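Local coordinates for protein polymerase X (Deinococcus radiodurans, PDB 2W9M) that is a family X DNA polymerase that probably adds deoxyribonucleotides to a DNA chain using magnesium, releasing diphosphate, and carries a separate zinc-bound domain, at residues L180-G186 and E199-T203; A240-A245 and P283-E287; A262-F268 and A293-P297. All coordinates share one frame; numbering follows the deposited sequence.

Contact 1 (L180-G186 and E199-T203); sequences LSPAPAG and ELTVT
The carboxylate of Glu199 comes up to the backbone of Gly186, with Glu199 OE2 3.6 Å from Gly186 CA. The same OE2 accepts the N-H of Asp187, the residue after Gly186. The carbonyl of Glu199 is another flat group at this end. Ala185 N bonds to Glu199 O at 3.0 Å from above the carbonyl plane, 55° out of it. The Glu199 chain starts with CG opposite its carbonyl carbon (chi1 -74°) and runs on extended, which carries the carboxylate along Gly186. A side chain on Gly186 would run into Glu199 OE2, and the positive phi of Gly186 favours glycine as well. With an alanine in place of Glu199, the Asp187 N-H would probably lose its side-chain acceptor, and a gap is likely to open beside Gly186.

Further along, Ala183 and Thr201 form an antiparallel hydrogen-bonded pair. Thr201 N reaches Ala183 O at 2.6 Å, and Ala183 N returns a bond to Thr201 O at 3.0 Å. On one face of the sheet Ala183 CB meets Thr201 CG2 at 3.7 Å, while Thr201 OG1 bonds to Asp247. Pro184 and Leu200 follow as a non-hydrogen-bonded pair, so the missing N-H of the proline costs no bond to this partner. Leu200 CD1 still touches Pro184 CA at 3.9 Å. At the far end Thr203 N bonds to Leu180 O at 3.0 Å. Leu180 CB packs against Val202 CG1 at 3.7 Å, and helix 206-212 touches both side chains.

The short strand thus pairs antiparallel with strand 194-203 and leads into helix 186-190. The mixed sheet is consistent with the nucleotidyltransferase palm of family X polymerases, and the entry to helix 186-190 probably corresponds to the family's GS motif.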
loop_
_atom_site.group_PDB
_atom_site.type_symbol
_atom_site.label_atom_id
_atom_site.label_comp_id
_atom_site.label_asym_id
_atom_site.label_seq_id
_atom_site.Cartn_x
_atom_site.Cartn_y
_atom_site.Cartn_z
ATOM N N LEU A 180 -0.571 -31.014 5.215
ATOM C CA LEU A 180 0.030 -30.758 6.520
ATOM C C LEU A 180 -0.717 -29.632 7.225
ATOM O O LEU A 180 -0.266 -29.115 8.244
ATOM C CB LEU A 180 1.514 -30.410 6.377
ATOM C CG LEU A 180 2.327 -31.329 5.465
ATOM C CD1 LEU A 180 3.804 -30.958 5.490
ATOM C CD2 LEU A 180 2.133 -32.787 5.857
ATOM N N SER A 181 -1.861 -29.255 6.665
ATOM C CA SER A 181 -2.710 -28.215 7.250
ATOM C C SER A 181 -1.989 -26.889 7.482
ATOM O O SER A 181 -1.941 -26.403 8.610
ATOM C CB SER A 181 -3.327 -28.705 8.560
ATOM O OG SER A 181 -4.265 -29.743 8.315
ATOM N N PRO A 182 -1.470 -26.279 6.404
ATOM C CA PRO A 182 -0.658 -25.058 6.493
ATOM C C PRO A 182 -1.448 -23.899 7.082
ATOM O O PRO A 182 -2.674 -23.882 6.976
ATOM C CB PRO A 182 -0.325 -24.744 5.029
ATOM C CG PRO A 182 -0.717 -25.967 4.245
ATOM C CD PRO A 182 -1.806 -26.616 5.011
ATOM N N ALA A 183 -0.748 -22.941 7.685
ATOM C CA ALA A 183 -1.374 -21.738 8.226
ATOM C C ALA A 183 -0.337 -20.634 8.385
ATOM O O ALA A 183 0.738 -20.868 8.936
ATOM C CB ALA A 183 -2.037 -22.036 9.566
ATOM N N PRO A 184 -0.650 -19.426 7.892
ATOM C CA PRO A 184 0.270 -18.295 8.059
ATOM C C PRO A 184 0.630 -18.111 9.528
ATOM O O PRO A 184 -0.208 -18.352 10.395
ATOM C CB PRO A 184 -0.549 -17.101 7.555
ATOM C CG PRO A 184 -1.516 -17.694 6.589
ATOM C CD PRO A 184 -1.858 -19.055 7.136
ATOM N N ALA A 185 1.859 -17.696 9.804
ATOM C CA ALA A 185 2.279 -17.480 11.177
ATOM C C ALA A 185 3.043 -16.175 11.298
ATOM O O ALA A 185 3.258 -15.476 10.305
ATOM C CB ALA A 185 3.131 -18.641 11.658
ATOM N N GLY A 186 3.445 -15.851 12.522
ATOM C CA GLY A 186 4.262 -14.682 12.775
ATOM C C GLY A 186 3.749 -13.408 12.135
ATOM O O GLY A 186 2.572 -13.070 12.246
ATOM N N GLU A 199 6.417 -16.611 7.075
ATOM C CA GLU A 199 6.308 -17.610 8.130
ATOM C C GLU A 199 5.046 -18.452 7.985
ATOM O O GLU A 199 3.955 -17.937 7.739
ATOM C CB GLU A 199 6.347 -16.944 9.505
ATOM C CG GLU A 199 7.731 -16.453 9.925
ATOM C CD GLU A 199 7.679 -15.452 11.073
ATOM O OE1 GLU A 199 8.043 -15.829 12.210
ATOM O OE2 GLU A 199 7.266 -14.291 10.839
ATOM N N LEU A 200 5.209 -19.757 8.145
ATOM C CA LEU A 200 4.119 -20.701 7.971
ATOM C C LEU A 200 4.116 -21.653 9.161
ATOM O O LEU A 200 5.154 -21.916 9.768
ATOM C CB LEU A 200 4.327 -21.491 6.674
ATOM C CG LEU A 200 3.157 -21.685 5.710
ATOM C CD1 LEU A 200 2.430 -20.373 5.492
ATOM C CD2 LEU A 200 3.648 -22.245 4.385
ATOM N N THR A 201 2.946 -22.165 9.506
ATOM C CA THR A 201 2.860 -23.174 10.548
ATOM C C THR A 201 2.250 -24.446 9.948
ATOM O O THR A 201 1.483 -24.384 8.989
ATOM C CB THR A 201 2.075 -22.652 11.768
ATOM O OG1 THR A 201 2.776 -22.990 12.971
ATOM C CG2 THR A 201 0.668 -23.216 11.793
ATOM N N VAL A 202 2.607 -25.598 10.500
ATOM C CA VAL A 202 2.326 -26.874 9.848
ATOM C C VAL A 202 2.343 -28.021 10.868
ATOM O O VAL A 202 3.121 -27.986 11.822
ATOM C CB VAL A 202 3.381 -27.138 8.745
ATOM C CG1 VAL A 202 3.776 -28.604 8.696
ATOM C CG2 VAL A 202 2.889 -26.638 7.390
ATOM N N THR A 203 1.481 -29.021 10.689
ATOM C CA THR A 203 1.557 -30.231 11.509
ATOM C C THR A 203 2.230 -31.356 10.728
ATOM O O THR A 203 1.939 -31.571 9.551
ATOM C CB THR A 203 0.183 -30.728 12.004
ATOM O OG1 THR A 203 -0.425 -31.542 10.997
ATOM C CG2 THR A 203 -0.735 -29.572 12.348
#

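Contact 2 (A240-A245 and P283-E287)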
loop_
_atom_site.group_PDB
_atom_site.type_symbol
_atom_site.label_atom_id
_atom_site.label_comp_id
_atom_site.label_asym_id
_atom_site.label_seq_id
_atom_site.Cartn_x
_atom_site.Cartn_y
_atom_site.Cartn_z
ATOM N N ALA A 240 0.164 -33.264 15.731
ATOM C CA ALA A 240 -1.203 -32.754 15.767
ATOM C C ALA A 240 -1.617 -32.283 17.161
ATOM O O ALA A 240 -2.401 -31.348 17.296
ATOM C CB ALA A 240 -2.171 -33.803 15.249
ATOM N N GLU A 241 -1.084 -32.933 18.190
ATOM C CA GLU A 241 -1.477 -32.645 19.570
ATOM C C GLU A 241 -0.781 -31.417 20.151
ATOM O O GLU A 241 -1.164 -30.919 21.212
ATOM C CB GLU A 241 -1.211 -33.851 20.470
ATOM C CG GLU A 241 -1.996 -35.091 20.086
ATOM C CD GLU A 241 -3.485 -34.827 19.981
ATOM O OE1 GLU A 241 -4.065 -34.252 20.930
ATOM O OE2 GLU A 241 -4.074 -35.200 18.945
ATOM N N ALA A 242 0.247 -30.938 19.460
ATOM C CA ALA A 242 1.001 -29.780 19.926
ATOM C C ALA A 242 0.745 -28.554 19.061
ATOM O O ALA A 242 1.117 -27.440 19.434
ATOM C CB ALA A 242 2.487 -30.094 19.968
ATOM N N ARG A 243 0.099 -28.763 17.915
ATOM C CA ARG A 243 -0.123 -27.688 16.951
ATOM C C ARG A 243 -0.637 -26.406 17.602
ATOM O O ARG A 243 -0.140 -25.321 17.312
ATOM C CB ARG A 243 -1.068 -28.134 15.830
ATOM C CG ARG A 243 -1.594 -26.976 14.985
ATOM C CD ARG A 243 -0.468 -26.247 14.253
ATOM N NE ARG A 243 -0.266 -26.816 12.931
ATOM C CZ ARG A 243 -0.771 -26.307 11.813
ATOM N NH1 ARG A 243 -1.497 -25.194 11.843
ATOM N NH2 ARG A 243 -0.547 -26.910 10.661
ATOM N N GLY A 244 -1.622 -26.533 18.486
ATOM C CA GLY A 244 -2.192 -25.377 19.156
ATOM C C GLY A 244 -1.162 -24.519 19.867
ATOM O O GLY A 244 -1.253 -23.294 19.842
ATOM N N ALA A 245 -0.183 -25.164 20.502
ATOM C CA ALA A 245 0.860 -24.459 21.246
ATOM C C ALA A 245 1.878 -23.842 20.298
ATOM O O ALA A 245 2.354 -22.729 20.518
ATOM C CB ALA A 245 1.556 -25.399 22.220
ATOM N N PRO A 283 -3.105 -32.426 26.023
ATOM C CA PRO A 283 -3.288 -32.352 24.571
ATOM C C PRO A 283 -3.642 -30.933 24.149
ATOM O O PRO A 283 -4.531 -30.316 24.737
ATOM C CB PRO A 283 -4.473 -33.289 24.322
ATOM C CG PRO A 283 -4.488 -34.208 25.498
ATOM C CD PRO A 283 -4.042 -33.372 26.651
ATOM N N THR A 284 -2.948 -30.425 23.136
ATOM C CA THR A 284 -3.139 -29.055 22.685
ATOM C C THR A 284 -3.292 -28.999 21.163
ATOM O O THR A 284 -2.357 -28.639 20.447
ATOM C CB THR A 284 -1.964 -28.166 23.142
ATOM O OG1 THR A 284 -2.083 -27.900 24.545
ATOM C CG2 THR A 284 -1.968 -26.854 22.398
ATOM N N PRO A 285 -4.479 -29.373 20.660
ATOM C CA PRO A 285 -4.733 -29.428 19.215
ATOM C C PRO A 285 -4.993 -28.050 18.610
ATOM O O PRO A 285 -4.693 -27.835 17.436
ATOM C CB PRO A 285 -6.007 -30.283 19.112
ATOM C CG PRO A 285 -6.240 -30.853 20.500
ATOM C CD PRO A 285 -5.620 -29.876 21.438
ATOM N N THR A 286 -5.542 -27.136 19.407
ATOM C CA THR A 286 -5.921 -25.814 18.923
ATOM C C THR A 286 -5.492 -24.734 19.905
ATOM O O THR A 286 -5.364 -24.993 21.102
ATOM C CB THR A 286 -7.447 -25.717 18.725
ATOM O OG1 THR A 286 -7.857 -26.644 17.713
ATOM C CG2 THR A 286 -7.862 -24.305 18.313
ATOM N N GLU A 287 -5.265 -23.527 19.393
ATOM C CA GLU A 287 -4.982 -22.381 20.247
ATOM C C GLU A 287 -6.010 -22.289 21.369
ATOM O O GLU A 287 -5.657 -22.162 22.543
ATOM C CB GLU A 287 -5.000 -21.084 19.438
ATOM C CG GLU A 287 -3.803 -20.885 18.527
ATOM C CD GLU A 287 -3.678 -19.448 18.040
ATOM O OE1 GLU A 287 -4.721 -18.799 17.802
ATOM O OE2 GLU A 287 -2.533 -18.966 17.901
#
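With OG1 opposite the carbonyl carbon (chi1 -75°), the Thr284 methyl CG2 stands opposite the backbone N and lies against the first turn of helix 243-249. There CG2 lies 3.1 Å from Ala245 N and 3.8 Å from Ala245 CB. Glu241 bends at chi2 (-53°) instead of running out straight. The bend folds its carboxylate back across two prolines, with Glu241 OE1 3.5 Å from Pro283 CB and 4.1 Å from Pro285 CG.

The backbones meet closely at Gly244. Its N-H bonds to Thr284 O at 3.0 Å, with a bent N-H...O angle of 137°. Gly244 CA lies 3.4 Å from Thr286 C. A CB at this position would collide with Thr286 O and with Thr284 CG2, so the lack of a side chain lets the helix and the loop come together. A second bond, from Thr284 N to Glu241 O, is less certain because the place of that oxygen is in doubt. Pro285 CA adds a C-H...O contact to Ala240 O at 3.6 Å. Beyond the glycine, Glu287 CG passes 3.7 Å from Gly244 O.

The Glu287 carboxylate makes salt bridges with Arg304 and Arg189, and the side chain touches Leu248 of helix 243-249. Arg243 heads the other way and bonds to Ser181 O, beside strand 194-203. The contact therefore sets the start of helix 243-249 against the loop that leaves strand 280-282, the last strand of the small antiparallel sheet, and enters helix 287-293.

Contact 3 (A262-F268 and A293-P297)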
loop_
_atom_site.group_PDB
_atom_site.type_symbol
_atom_site.label_atom_id
_atom_site.label_comp_id
_atom_site.label_asym_id
_atom_site.label_seq_id
_atom_site.Cartn_x
_atom_site.Cartn_y
_atom_site.Cartn_z
ATOM N N ALA A 262 2.673 -16.193 31.274
ATOM C CA ALA A 262 1.361 -16.506 31.817
ATOM C C ALA A 262 1.256 -17.979 32.191
ATOM O O ALA A 262 0.622 -18.325 33.185
ATOM C CB ALA A 262 0.281 -16.139 30.816
ATOM N N ALA A 263 1.880 -18.838 31.393
ATOM C CA ALA A 263 1.828 -20.274 31.629
ATOM C C ALA A 263 2.641 -20.659 32.861
ATOM O O ALA A 263 2.146 -21.364 33.741
ATOM C CB ALA A 263 2.313 -21.034 30.404
ATOM N N GLN A 264 3.885 -20.192 32.920
ATOM C CA GLN A 264 4.763 -20.472 34.051
ATOM C C GLN A 264 4.187 -19.961 35.371
ATOM O O GLN A 264 4.343 -20.594 36.413
ATOM C CB GLN A 264 6.147 -19.868 33.814
ATOM C CG GLN A 264 7.083 -20.761 33.034
ATOM C CD GLN A 264 8.067 -19.970 32.197
ATOM O OE1 GLN A 264 7.808 -18.820 31.842
ATOM N NE2 GLN A 264 9.199 -20.582 31.870
ATOM N N ALA A 265 3.523 -18.812 35.316
ATOM C CA ALA A 265 2.924 -18.214 36.501
ATOM C C ALA A 265 1.809 -19.091 37.057
ATOM O O ALA A 265 1.276 -18.819 38.130
ATOM C CB ALA A 265 2.392 -16.823 36.182
ATOM N N ARG A 266 1.468 -20.146 36.326
ATOM C CA ARG A 266 0.354 -21.006 36.706
ATOM C C ARG A 266 0.745 -22.474 36.809
ATOM O O ARG A 266 -0.116 -23.344 36.956
ATOM C CB ARG A 266 -0.802 -20.828 35.724
ATOM C CG ARG A 266 -1.364 -19.428 35.736
ATOM C CD ARG A 266 -2.052 -19.097 34.436
ATOM N NE ARG A 266 -2.213 -17.657 34.279
ATOM C CZ ARG A 266 -3.367 -17.016 34.423
ATOM N NH1 ARG A 266 -4.469 -17.692 34.718
ATOM N NH2 ARG A 266 -3.420 -15.700 34.263
ATOM N N GLY A 267 2.045 -22.743 36.729
ATOM C CA GLY A 267 2.558 -24.082 36.954
ATOM C C GLY A 267 2.753 -24.898 35.695
ATOM O O GLY A 267 3.181 -26.052 35.756
ATOM N N PHE A 268 2.439 -24.302 34.549
ATOM C CA PHE A 268 2.610 -24.983 33.272
ATOM C C PHE A 268 3.934 -24.603 32.632
ATOM O O PHE A 268 4.534 -23.589 32.981
ATOM C CB PHE A 268 1.478 -24.623 32.307
ATOM C CG PHE A 268 0.107 -24.891 32.848
ATOM C CD1 PHE A 268 -0.569 -23.917 33.563
ATOM C CD2 PHE A 268 -0.512 -26.110 32.630
ATOM C CE1 PHE A 268 -1.837 -24.153 34.059
ATOM C CE2 PHE A 268 -1.777 -26.354 33.124
ATOM C CZ PHE A 268 -2.441 -25.371 33.840
ATOM N N ALA A 293 -6.993 -24.068 29.051
ATOM C CA ALA A 293 -6.166 -24.752 30.041
ATOM C C ALA A 293 -5.513 -23.793 31.034
ATOM O O ALA A 293 -5.232 -24.162 32.172
ATOM C CB ALA A 293 -5.106 -25.598 29.346
ATOM N N LEU A 294 -5.266 -22.563 30.595
ATOM C CA LEU A 294 -4.633 -21.566 31.444
ATOM C C LEU A 294 -5.689 -20.651 32.049
ATOM O O LEU A 294 -5.359 -19.652 32.687
ATOM C CB LEU A 294 -3.617 -20.741 30.647
ATOM C CG LEU A 294 -2.558 -21.492 29.830
ATOM C CD1 LEU A 294 -1.534 -20.527 29.250
ATOM C CD2 LEU A 294 -1.863 -22.562 30.662
ATOM N N ASP A 295 -6.958 -21.003 31.848
ATOM C CA ASP A 295 -8.079 -20.166 32.278
ATOM C C ASP A 295 -7.914 -18.714 31.830
ATOM O O ASP A 295 -8.066 -17.783 32.622
ATOM C CB ASP A 295 -8.285 -20.243 33.794
ATOM C CG ASP A 295 -9.287 -21.314 34.192
ATOM O OD1 ASP A 295 -10.025 -21.800 33.305
ATOM O OD2 ASP A 295 -9.343 -21.666 35.391
ATOM N N LEU A 296 -7.604 -18.540 30.550
ATOM C CA LEU A 296 -7.416 -17.222 29.960
ATOM C C LEU A 296 -8.459 -16.961 28.882
ATOM O O LEU A 296 -8.917 -17.892 28.214
ATOM C CB LEU A 296 -6.016 -17.107 29.354
ATOM C CG LEU A 296 -4.927 -16.431 30.189
ATOM C CD1 LEU A 296 -5.236 -16.503 31.674
ATOM C CD2 LEU A 296 -3.557 -17.029 29.876
ATOM N N PRO A 297 -8.852 -15.691 28.722
ATOM C CA PRO A 297 -9.738 -15.278 27.625
ATOM C C PRO A 297 -9.004 -15.369 26.293
ATOM O O PRO A 297 -7.840 -14.980 26.213
ATOM C CB PRO A 297 -10.029 -13.812 27.955
ATOM C CG PRO A 297 -8.857 -13.389 28.808
ATOM C CD PRO A 297 -8.609 -14.587 29.665
#
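Two helix ends meet here, each closed by a Schellman motif, with Gly267 (phi 95°) ending helix 253-264 and Asp295 ending helix 287-293. Leu294 fills the space between Ala263 and Phe268 with its two methyl branches. Its CD1 rests on Ala263 CB at 4.0 Å. Its CD2 sits over one face of the Phe268 ring, 3.8 Å from the centroid, in a CH-pi contact. That methyl is 24° off the ring normal and displaced toward the CD1 side of the ring, where Leu294 CD2 and Phe268 CD1 are 3.5 Å apart. Ala263 O and Arg266 CB lie in the ring plane at its edge, and Phe268 CZ comes within 3.5 Å of Ala293 O.

Arg266 reaches across with its chain extended from CG to NE. Its CG stands opposite the carbonyl carbon (chi1 -63°), and the guanidinium ends up between the two segments. Leu296 CD1 lies over one face of that flat group, 3.3 Å from Arg266 NH2 and offset toward its rim. Arg266 NH1 lies 3.0 Å from Leu294 O, near the end of helix 287-293. The other branch of Leu296 turns to helix 253-264, where CD2 meets Ala262 CB at 4.1 Å.

All of this belongs to the polymerase beta-type thumb. Phe268 comes just before strand 269-271 and packs on Leu275 and Arg277 of strand 274-277. Ala293 also touches Leu275. The ends of both helices are thus gathered beside the small antiparallel sheet.

From the N terminus, contact 1 is complete before the others begin. It closes the short loop through helix 186-190 within the mixed sheet. Contact 2 opens next, at 240-245, where helix 243-249 begins, and contact 3 opens before contact 2 has closed. Contact 2 then closes at 283-287 and contact 3 at 293-297, so these two cross. Contacts 1 and 2 touch through Arg243, which joins the mixed sheet to the start of helix 243-249. Contact 2 ties that start to the loop before helix 287-293. Contact 3 joins the ends of helices 253-264 and 287-293 beside the small sheet of the thumb. Its nearest atoms are about 6 Å from contact 2 and about 17 Å from contact 1.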